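Local atomic coordinates of Exo-1,5-alpha-L-arabinofuranobiosidase (Gibberella zeae, PDB entry 2YDP), a protein that probably hydrolyses arabinan as an exo-acting glycoside hydrolase, releasing arabinobiose from chain ends, and binds calcium. Residues I16-T21 / K351-A356; T152-P157 / D172-A177; I224-Y229 / G274-V279. The protein carries 1 engineered substitution. One frame throughout, in Å; residues are numbered along the deposited sequence.

Interaction 1: I16-T21 / K351-A356; sequences IFDPPT and KNTVSA. With CA (calcium ion), chain F.
Ile16 and Phe17 pair with Val354 where the two segments run antiparallel, their end-to-end directions 172° apart. Two successive residues facing one make this a classic beta bulge. Val354 N donates to Phe17 O (2.8 Å), while Val354 O receives both Ile16 N (2.8 Å) and Phe17 N (3.1 Å) from the same face of its carbonyl plane. Strand 11-17 thereby forms the outer edge of the sheet that holds the C-terminal strand 354-360, the closing seam of the six-bladed beta-propeller. The CD1 tip of Ile16 reaches the methyl of Ala356, its CB lies by Val354 CG1, and Val354 CG2 sits at the edge of the Phe17 ring, which also meets Trp45.

Beyond the strands, Asp18 swings its carboxylate opposite its own backbone N (chi1 -176°), setting OD1 2.5 Å from the calcium ion and against the Thr353 methyl CG2. Pro19 O binds the metal at 2.3 Å, and three waters complete its modelled shell. One of these waters donates to Asn352 O (2.7 Å). The ion is therefore held directly by the N-terminal segment and through water by the C-terminal one, consistent with a metal that ties the two ends of the chain together.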
loop_
_atom_site.group_PDB
_atom_site.type_symbol
_atom_site.label_atom_id
_atom_site.label_comp_id
_atom_site.label_asym_id
_atom_site.label_seq_id
_atom_site.Cartn_x
_atom_site.Cartn_y
_atom_site.Cartn_z
ATOM N N ILE A 16 2.250 -17.866 -3.726
ATOM C CA ILE A 16 0.833 -17.721 -3.488
ATOM C C ILE A 16 0.099 -17.889 -4.835
ATOM O O ILE A 16 -0.891 -18.619 -4.907
ATOM C CB ILE A 16 0.545 -16.340 -2.842
ATOM C CG1 ILE A 16 1.192 -16.262 -1.448
ATOM C CG2 ILE A 16 -0.967 -16.016 -2.781
ATOM C CD1 ILE A 16 1.148 -14.896 -0.801
ATOM N N PHE A 17 0.607 -17.269 -5.906
ATOM C CA PHE A 17 -0.089 -17.361 -7.197
ATOM C C PHE A 17 0.828 -17.127 -8.381
ATOM O O PHE A 17 1.462 -16.095 -8.471
ATOM C CB PHE A 17 -1.288 -16.398 -7.256
ATOM C CG PHE A 17 -1.982 -16.367 -8.595
ATOM C CD1 PHE A 17 -2.684 -17.487 -9.058
ATOM C CD2 PHE A 17 -1.959 -15.215 -9.376
ATOM C CE1 PHE A 17 -3.311 -17.466 -10.292
ATOM C CE2 PHE A 17 -2.592 -15.165 -10.619
ATOM C CZ PHE A 17 -3.274 -16.299 -11.081
ATOM N N ASP A 18 0.878 -18.101 -9.288
ATOM C CA ASP A 18 1.719 -18.029 -10.478
ATOM C C ASP A 18 0.732 -17.860 -11.642
ATOM O O ASP A 18 -0.044 -18.780 -11.934
ATOM C CB ASP A 18 2.564 -19.322 -10.596
ATOM C CG ASP A 18 3.556 -19.295 -11.778
ATOM O OD1 ASP A 18 3.504 -18.326 -12.555
ATOM O OD2 ASP A 18 4.398 -20.227 -11.919
ATOM N N PRO A 19 0.694 -16.664 -12.274
ATOM C CA PRO A 19 -0.351 -16.443 -13.275
ATOM C C PRO A 19 -0.142 -17.247 -14.560
ATOM O O PRO A 19 0.995 -17.612 -14.891
ATOM C CB PRO A 19 -0.224 -14.943 -13.581
ATOM C CG PRO A 19 1.218 -14.663 -13.350
ATOM C CD PRO A 19 1.523 -15.451 -12.099
ATOM N N PRO A 20 -1.229 -17.508 -15.285
ATOM C CA PRO A 20 -1.135 -18.236 -16.550
ATOM C C PRO A 20 -0.354 -17.429 -17.581
ATOM O O PRO A 20 -0.354 -16.183 -17.528
ATOM C CB PRO A 20 -2.594 -18.310 -17.016
ATOM C CG PRO A 20 -3.406 -18.196 -15.811
ATOM C CD PRO A 20 -2.628 -17.327 -14.854
ATOM N N THR A 21 0.251 -18.127 -18.542
ATOM C CA THR A 21 0.948 -17.447 -19.635
ATOM C C THR A 21 0.113 -16.385 -20.341
ATOM O O THR A 21 0.649 -15.355 -20.737
ATOM C CB THR A 21 1.526 -18.457 -20.640
ATOM O OG1 THR A 21 2.394 -19.345 -19.930
ATOM C CG2 THR A 21 2.344 -17.741 -21.753
ATOM N N LYS A 351 7.327 -13.326 -15.922
ATOM C CA LYS A 351 7.912 -13.947 -14.743
ATOM C C LYS A 351 7.410 -13.471 -13.343
ATOM O O LYS A 351 7.897 -13.985 -12.327
ATOM C CB LYS A 351 9.445 -13.858 -14.822
ATOM C CG LYS A 351 10.050 -14.795 -15.925
ATOM C CD LYS A 351 11.576 -14.753 -15.944
ATOM C CE LYS A 351 12.081 -14.877 -17.383
ATOM N NZ LYS A 351 11.431 -16.045 -18.053
ATOM N N ASN A 352 6.468 -12.510 -13.289
ATOM C CA ASN A 352 5.907 -12.091 -12.004
ATOM C C ASN A 352 5.052 -13.200 -11.410
ATOM O O ASN A 352 4.256 -13.853 -12.101
ATOM C CB ASN A 352 5.040 -10.817 -12.099
ATOM C CG ASN A 352 5.837 -9.546 -12.291
ATOM O OD1 ASN A 352 7.055 -9.562 -12.347
ATOM N ND2 ASN A 352 5.130 -8.404 -12.380
ATOM N N THR A 353 5.203 -13.403 -10.112
ATOM C CA THR A 353 4.285 -14.250 -9.364
ATOM C C THR A 353 4.005 -13.522 -8.060
ATOM O O THR A 353 4.731 -12.565 -7.721
ATOM C CB THR A 353 4.868 -15.646 -9.033
ATOM O OG1 THR A 353 5.965 -15.501 -8.119
ATOM C CG2 THR A 353 5.345 -16.357 -10.283
ATOM N N VAL A 354 2.950 -13.965 -7.351
ATOM C CA VAL A 354 2.617 -13.427 -6.045
ATOM C C VAL A 354 3.265 -14.344 -5.031
ATOM O O VAL A 354 3.078 -15.572 -5.090
ATOM C CB VAL A 354 1.081 -13.353 -5.764
ATOM C CG1 VAL A 354 0.822 -12.640 -4.428
ATOM C CG2 VAL A 354 0.330 -12.624 -6.926
ATOM N N SER A 355 4.030 -13.752 -4.111
ATOM C CA SER A 355 4.785 -14.517 -3.141
ATOM C C SER A 355 4.950 -13.740 -1.845
ATOM O O SER A 355 4.659 -12.536 -1.774
ATOM C CB SER A 355 6.144 -14.942 -3.722
ATOM O OG SER A 355 7.132 -13.899 -3.712
ATOM N N ALA A 356 5.396 -14.447 -0.818
ATOM C CA ALA A 356 5.633 -13.852 0.501
ATOM C C ALA A 356 6.618 -14.626 1.344
ATOM O O ALA A 356 6.798 -15.824 1.168
ATOM C CB ALA A 356 4.296 -13.732 1.288
HETATM CA CA CA F . 3.275 -17.800 -14.967
HETATM O O HOH W 1 4.738 -15.650 -14.088
HETATM O O HOH W 2 3.756 -20.126 -15.291
HETATM O O HOH W 3 2.940 -16.204 -16.665
#

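Interaction 2: T152-P157 / D172-A177; sequences TPVWEP and DQRDNA. With EDG (1,4-dideoxy-1,4-imino-L-arabinitol), chain D; AHR (alpha-L-arabinofuranose), chain E.
Trp155 and Gln173 meet because each side chain turns CG opposite its own carbonyl carbon: chi1 of -40° swings the indole towards the second segment, and chi1 of -64° with an extended chain beyond CG carries the Gln173 amide to the indole edge. The segments belong to one blade of the beta-propeller, the innermost strand 154-162 and the loop that leaves its neighbour 165-172. Trp155 NE1 donates to Gln173 OE1 (2.9 Å), which lies exactly in the ring plane, while ring and amide planes are 33° apart. Gln173 OE1 also accepts from Arg209 NH2, and NE2 donates to Asn148 O, so the amide is fixed at both ends and in turn steadies the indole.

Both faces of that indole are occupied. Pro153 CB lies over one, towards the rim; on the opposite face C5' of the iminosugar sits over the ring centre, and the arabinofuranose C1 comes within 3.6 Å of CZ3. Trp155 thus forms a wall of the sugar pocket spanning both units. Next to it Glu156 OE1 accepts from O2' of the iminosugar (2.6 Å) and is hydrogen-bonded to Ser171 OG, with OE2 2.8 Å from the ring nitrogen N4'.

Behind the pocket, Gln173 N donates to Pro153 O (2.9 Å), and Thr152 CG2 rests on the amide of Asn176, whose ND2 is hydrogen-bonded to Gly150 O. Val154 CG1 covers one face of the Arg174 guanidinium, 3.5 Å from NE. Arg174 grips Asp172 side-on in a salt bridge, NE to OD1 (2.8 Å) and NH2 to OD2 (3.1 Å). The backbone N of Arg174 closes an Asx turn on Asp172 OD1, reaching it from the carboxylate face opposite to NE.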
loop_
_atom_site.group_PDB
_atom_site.type_symbol
_atom_site.label_atom_id
_atom_site.label_comp_id
_atom_site.label_asym_id
_atom_site.label_seq_id
_atom_site.Cartn_x
_atom_site.Cartn_y
_atom_site.Cartn_z
ATOM N N THR A 152 -5.541 13.635 -15.546
ATOM C CA THR A 152 -6.166 13.908 -14.256
ATOM C C THR A 152 -6.574 12.646 -13.437
ATOM O O THR A 152 -7.586 12.683 -12.723
ATOM C CB THR A 152 -7.416 14.822 -14.458
ATOM O OG1 THR A 152 -8.374 14.130 -15.262
ATOM C CG2 THR A 152 -7.048 16.119 -15.118
ATOM N N PRO A 153 -5.786 11.543 -13.500
ATOM C CA PRO A 153 -6.224 10.336 -12.765
ATOM C C PRO A 153 -6.047 10.427 -11.242
ATOM O O PRO A 153 -5.391 11.344 -10.733
ATOM C CB PRO A 153 -5.332 9.228 -13.330
ATOM C CG PRO A 153 -4.088 9.942 -13.687
ATOM C CD PRO A 153 -4.574 11.271 -14.278
ATOM N N VAL A 154 -6.676 9.483 -10.533
ATOM C CA VAL A 154 -6.454 9.304 -9.111
ATOM C C VAL A 154 -5.979 7.897 -8.941
ATOM O O VAL A 154 -6.315 7.050 -9.778
ATOM C CB VAL A 154 -7.718 9.543 -8.243
ATOM C CG1 VAL A 154 -8.077 11.061 -8.290
ATOM C CG2 VAL A 154 -8.890 8.637 -8.667
ATOM N N TRP A 155 -5.204 7.654 -7.876
ATOM C CA TRP A 155 -4.562 6.360 -7.700
ATOM C C TRP A 155 -4.341 5.984 -6.231
ATOM O O TRP A 155 -4.280 6.860 -5.368
ATOM C CB TRP A 155 -3.140 6.395 -8.281
ATOM C CG TRP A 155 -2.823 7.104 -9.561
ATOM C CD1 TRP A 155 -2.379 8.365 -9.682
ATOM C CD2 TRP A 155 -2.762 6.521 -10.879
ATOM N NE1 TRP A 155 -2.038 8.626 -10.990
ATOM C CE2 TRP A 155 -2.292 7.516 -11.748
ATOM C CE3 TRP A 155 -3.071 5.258 -11.400
ATOM C CZ2 TRP A 155 -2.096 7.290 -13.118
ATOM C CZ3 TRP A 155 -2.926 5.048 -12.772
ATOM C CH2 TRP A 155 -2.424 6.050 -13.610
ATOM N N GLU A 156 -4.114 4.677 -5.982
ATOM C CA GLU A 156 -3.311 4.212 -4.833
ATOM C C GLU A 156 -3.925 4.524 -3.439
ATOM O O GLU A 156 -3.282 5.162 -2.599
ATOM C CB GLU A 156 -1.873 4.786 -4.943
ATOM C CG GLU A 156 -1.061 4.162 -6.098
ATOM C CD GLU A 156 -0.078 5.099 -6.815
ATOM O OE1 GLU A 156 0.026 6.304 -6.510
ATOM O OE2 GLU A 156 0.572 4.589 -7.750
ATOM N N PRO A 157 -5.160 4.052 -3.176
ATOM C CA PRO A 157 -5.779 4.296 -1.875
ATOM C C PRO A 157 -5.114 3.574 -0.708
ATOM O O PRO A 157 -4.599 2.432 -0.855
ATOM C CB PRO A 157 -7.200 3.746 -2.059
ATOM C CG PRO A 157 -7.011 2.631 -3.113
ATOM C CD PRO A 157 -6.020 3.222 -4.060
ATOM N N ASP A 172 -3.171 12.093 -6.427
ATOM C CA ASP A 172 -4.188 12.902 -7.135
ATOM C C ASP A 172 -3.535 13.771 -8.204
ATOM O O ASP A 172 -2.697 14.610 -7.901
ATOM C CB ASP A 172 -4.923 13.762 -6.083
ATOM C CG ASP A 172 -6.151 14.469 -6.616
ATOM O OD1 ASP A 172 -6.502 14.318 -7.824
ATOM O OD2 ASP A 172 -6.799 15.172 -5.795
ATOM N N GLN A 173 -3.931 13.559 -9.455
ATOM C CA GLN A 173 -3.443 14.366 -10.578
ATOM C C GLN A 173 -4.475 15.410 -11.041
ATOM O O GLN A 173 -4.272 16.072 -12.066
ATOM C CB GLN A 173 -3.090 13.486 -11.766
ATOM C CG GLN A 173 -1.930 12.530 -11.493
ATOM C CD GLN A 173 -1.364 11.884 -12.760
ATOM O OE1 GLN A 173 -1.045 10.701 -12.766
ATOM N NE2 GLN A 173 -1.215 12.667 -13.828
ATOM N N ARG A 174 -5.561 15.565 -10.285
ATOM C CA ARG A 174 -6.696 16.396 -10.739
ATOM C C ARG A 174 -6.404 17.886 -10.772
ATOM O O ARG A 174 -7.007 18.612 -11.555
ATOM C CB ARG A 174 -7.952 16.110 -9.929
ATOM C CG ARG A 174 -8.641 14.803 -10.366
ATOM C CD ARG A 174 -9.761 14.378 -9.389
ATOM N NE ARG A 174 -9.337 14.360 -7.981
ATOM C CZ ARG A 174 -10.096 13.909 -6.980
ATOM N NH1 ARG A 174 -11.308 13.427 -7.233
ATOM N NH2 ARG A 174 -9.659 13.953 -5.727
ATOM N N ASP A 175 -5.441 18.316 -9.970
ATOM C CA ASP A 175 -5.018 19.710 -9.921
ATOM C C ASP A 175 -3.979 19.909 -11.026
ATOM O O ASP A 175 -2.863 20.328 -10.764
ATOM C CB ASP A 175 -4.431 19.985 -8.535
ATOM C CG ASP A 175 -4.404 21.469 -8.175
ATOM O OD1 ASP A 175 -4.850 22.292 -8.988
ATOM O OD2 ASP A 175 -3.925 21.816 -7.074
ATOM N N ASN A 176 -4.355 19.587 -12.255
ATOM C CA ASN A 176 -3.369 19.398 -13.329
ATOM C C ASN A 176 -2.714 20.656 -13.887
ATOM O O ASN A 176 -1.823 20.554 -14.717
ATOM C CB ASN A 176 -3.930 18.559 -14.470
ATOM C CG ASN A 176 -5.065 19.245 -15.219
ATOM O OD1 ASN A 176 -5.801 20.067 -14.663
ATOM N ND2 ASN A 176 -5.242 18.860 -16.484
ATOM N N ALA A 177 -3.180 21.828 -13.452
ATOM C CA ALA A 177 -2.587 23.090 -13.868
ATOM C C ALA A 177 -1.506 23.476 -12.901
ATOM O O ALA A 177 -0.665 24.308 -13.225
ATOM C CB ALA A 177 -3.668 24.216 -13.922
HETATM O "O2'" EDG D . 1.958 7.672 -7.546
HETATM C "C2'" EDG D . 2.449 7.454 -8.879
HETATM C "C1'" EDG D . 3.352 6.214 -8.900
HETATM N "N4'" EDG D . 2.596 5.229 -9.639
HETATM C "C3'" EDG D . 1.294 7.137 -9.823
HETATM O "O3'" EDG D . 1.019 8.257 -10.674
HETATM C "C4'" EDG D . 1.745 5.914 -10.608
HETATM C "C5'" EDG D . 0.567 5.069 -11.094
HETATM O "O5'" EDG D . 1.024 4.189 -12.120
HETATM O O5 AHR E . -0.682 -0.031 -10.176
HETATM C C5 AHR E . -0.581 -0.116 -11.589
HETATM C C4 AHR E . 0.306 1.014 -12.085
HETATM O O4 AHR E . -0.319 2.271 -11.836
HETATM C C3 AHR E . 0.507 1.072 -13.607
HETATM O O3 AHR E . 1.435 0.091 -14.107
HETATM C C2 AHR E . 1.016 2.479 -13.814
HETATM O O2 AHR E . 0.692 2.964 -15.134
HETATM C C1 AHR E . 0.210 3.229 -12.768
#

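Interaction 3: I224-Y229 / G274-V279; sequences IYVYAY and GSPYVV. Engineered in segment 224-229: Ala228 (natural residue Glu).
Mainly apolar side chains join Ile224, Val226 and Ala228 to Pro276 and Val278, in a buried contact between two neighbouring sheets, centred about 8 Å from the centre of the molecule. No hydrogen bond crosses it, and the segments run nearly antiparallel, 166° apart end to end. Alternate residues of strand 223-230 point towards the other segment, as do Pro276 and Val278.

Val226 is placed between these two. With CG1 opposite its backbone N (chi1 172°), it sets that methyl beside the Pro276 ring, 3.8 Å from CB, as the two side chains slide past each other in opposite directions. Its other methyl, CG2, presses on CB of Val278 at 3.7 Å. Val278 holds CG1 between its backbone N and carbonyl carbon (chi1 68°), which leaves CG2 pointing on to Ile224 CG2, 4.1 Å away. Ile290 lies against both Ile224 and Val278, and Val245 against Val226 and Pro276, so each sheet adds a further strand to the same hydrophobic layer.

This is the face-to-face packing of consecutive blades in a beta-propeller: 223-230 is the second strand of one blade, and 277-281 is the innermost strand of the next. The approach to the innermost strand is made by Gly274 to Pro276, with a positive phi at both Gly274 and Ser275. There Pro276 comes up against the opposing backbone, CG being 3.6 Å from Tyr227 C. Ala228, an engineered residue replacing the natural glutamate, lays its methyl 3.7 Å from Pro276 CD and 3.9 Å from Ser275 N. Ser275 itself points the other way, its OG hydrogen-bonded to Thr324 N, with its side chain about 7 Å from the bound iminosugar.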
loop_
_atom_site.group_PDB
_atom_site.type_symbol
_atom_site.label_atom_id
_atom_site.label_comp_id
_atom_site.label_asym_id
_atom_site.label_seq_id
_atom_site.Cartn_x
_atom_site.Cartn_y
_atom_site.Cartn_z
ATOM N N ILE A 224 3.550 8.333 11.127
ATOM C CA ILE A 224 4.528 8.549 10.057
ATOM C C ILE A 224 3.841 8.320 8.729
ATOM O O ILE A 224 3.167 7.296 8.509
ATOM C CB ILE A 224 5.811 7.661 10.256
ATOM C CG1 ILE A 224 6.893 7.980 9.199
ATOM C CG2 ILE A 224 5.470 6.134 10.415
ATOM C CD1 ILE A 224 8.171 7.176 9.414
ATOM N N TYR A 225 4.017 9.294 7.856
ATOM C CA TYR A 225 3.470 9.300 6.514
ATOM C C TYR A 225 4.644 9.134 5.545
ATOM O O TYR A 225 5.572 9.938 5.532
ATOM C CB TYR A 225 2.767 10.652 6.310
ATOM C CG TYR A 225 2.116 10.898 4.978
ATOM C CD1 TYR A 225 0.816 10.445 4.714
ATOM C CD2 TYR A 225 2.789 11.641 3.996
ATOM C CE1 TYR A 225 0.208 10.706 3.470
ATOM C CE2 TYR A 225 2.200 11.911 2.780
ATOM C CZ TYR A 225 0.923 11.441 2.525
ATOM O OH TYR A 225 0.383 11.722 1.312
ATOM N N VAL A 226 4.616 8.061 4.776
ATOM C CA VAL A 226 5.721 7.720 3.884
ATOM C C VAL A 226 5.236 7.758 2.432
ATOM O O VAL A 226 4.116 7.320 2.126
ATOM C CB VAL A 226 6.297 6.309 4.247
ATOM C CG1 VAL A 226 7.324 5.836 3.208
ATOM C CG2 VAL A 226 6.942 6.290 5.675
ATOM N N TYR A 227 6.078 8.272 1.530
ATOM C CA TYR A 227 5.711 8.393 0.117
ATOM C C TYR A 227 6.963 8.409 -0.741
ATOM O O TYR A 227 8.071 8.507 -0.197
ATOM C CB TYR A 227 4.901 9.669 -0.123
ATOM C CG TYR A 227 5.585 10.953 0.295
ATOM C CD1 TYR A 227 5.597 11.339 1.631
ATOM C CD2 TYR A 227 6.220 11.783 -0.652
ATOM C CE1 TYR A 227 6.203 12.500 2.038
ATOM C CE2 TYR A 227 6.850 12.948 -0.257
ATOM C CZ TYR A 227 6.836 13.299 1.099
ATOM O OH TYR A 227 7.402 14.475 1.564
ATOM N N ALA A 228 6.786 8.274 -2.059
ATOM C CA ALA A 228 7.902 8.361 -3.016
ATOM C C ALA A 228 7.768 9.739 -3.681
ATOM O O ALA A 228 6.728 10.094 -4.233
ATOM C CB ALA A 228 7.848 7.208 -4.036
ATOM N N TYR A 229 8.819 10.531 -3.557
ATOM C CA TYR A 229 8.813 11.915 -4.022
ATOM C C TYR A 229 9.372 11.939 -5.437
ATOM O O TYR A 229 10.561 12.156 -5.664
ATOM C CB TYR A 229 9.655 12.745 -3.036
ATOM C CG TYR A 229 9.921 14.220 -3.384
ATOM C CD1 TYR A 229 9.330 14.827 -4.484
ATOM C CD2 TYR A 229 10.743 14.999 -2.544
ATOM C CE1 TYR A 229 9.575 16.205 -4.788
ATOM C CE2 TYR A 229 10.995 16.363 -2.822
ATOM C CZ TYR A 229 10.427 16.942 -3.937
ATOM O OH TYR A 229 10.663 18.262 -4.214
ATOM N N GLY A 274 11.124 4.615 -4.657
ATOM C CA GLY A 274 10.017 4.018 -5.337
ATOM C C GLY A 274 9.025 3.311 -4.430
ATOM O O GLY A 274 9.397 2.683 -3.411
ATOM N N SER A 275 7.763 3.430 -4.808
ATOM C CA SER A 275 6.668 2.633 -4.244
ATOM C C SER A 275 6.892 2.053 -2.835
ATOM O O SER A 275 6.962 0.823 -2.660
ATOM C CB SER A 275 6.272 1.531 -5.229
ATOM O OG SER A 275 7.346 0.580 -5.369
ATOM N N PRO A 276 6.906 2.935 -1.820
ATOM C CA PRO A 276 7.223 2.440 -0.485
ATOM C C PRO A 276 6.020 1.916 0.313
ATOM O O PRO A 276 4.864 2.109 -0.071
ATOM C CB PRO A 276 7.895 3.630 0.193
ATOM C CG PRO A 276 7.232 4.861 -0.461
ATOM C CD PRO A 276 6.833 4.403 -1.874
ATOM N N TYR A 277 6.332 1.273 1.427
ATOM C CA TYR A 277 5.341 0.757 2.346
ATOM C C TYR A 277 5.894 0.768 3.781
ATOM O O TYR A 277 6.996 0.257 4.009
ATOM C CB TYR A 277 4.968 -0.663 1.948
ATOM C CG TYR A 277 3.618 -1.054 2.512
ATOM C CD1 TYR A 277 3.487 -1.464 3.848
ATOM C CD2 TYR A 277 2.459 -0.993 1.707
ATOM C CE1 TYR A 277 2.219 -1.808 4.367
ATOM C CE2 TYR A 277 1.179 -1.330 2.231
ATOM C CZ TYR A 277 1.092 -1.726 3.557
ATOM O OH TYR A 277 -0.120 -2.060 4.092
ATOM N N VAL A 278 5.144 1.351 4.729
ATOM C CA VAL A 278 5.585 1.451 6.137
ATOM C C VAL A 278 4.656 0.664 7.094
ATOM O O VAL A 278 3.445 0.636 6.887
ATOM C CB VAL A 278 5.710 2.921 6.617
ATOM C CG1 VAL A 278 4.316 3.635 6.714
ATOM C CG2 VAL A 278 6.382 2.949 7.993
ATOM N N VAL A 279 5.227 -0.039 8.067
ATOM C CA VAL A 279 4.480 -0.546 9.236
ATOM C C VAL A 279 5.292 -0.202 10.467
ATOM O O VAL A 279 6.448 0.197 10.353
ATOM C CB VAL A 279 4.281 -2.087 9.200
ATOM C CG1 VAL A 279 3.292 -2.495 8.056
ATOM C CG2 VAL A 279 5.644 -2.824 9.026
#

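Overall arrangement
All three contacts belong to one six-bladed propeller of four-stranded antiparallel sheets, but to different blades: interactions 1 and 2 lie within a blade and interaction 3 between two. Interaction 1 joins the chain ends, and the whole sequence of interactions 2 and 3 lies between its segments. Interaction 2 is local, within the blade that runs from strand 154-162 to strand 198-201, and ends before interaction 3 begins; the latter links the two blades that follow along the chain. Centres of interactions 2 and 3 are 18 Å apart, those of 1 and 2 29 Å and of 1 and 3 24 Å, and none touch. Ring closure, blade-to-blade packing and the sugar-binding wall are therefore separate elements of a single domain.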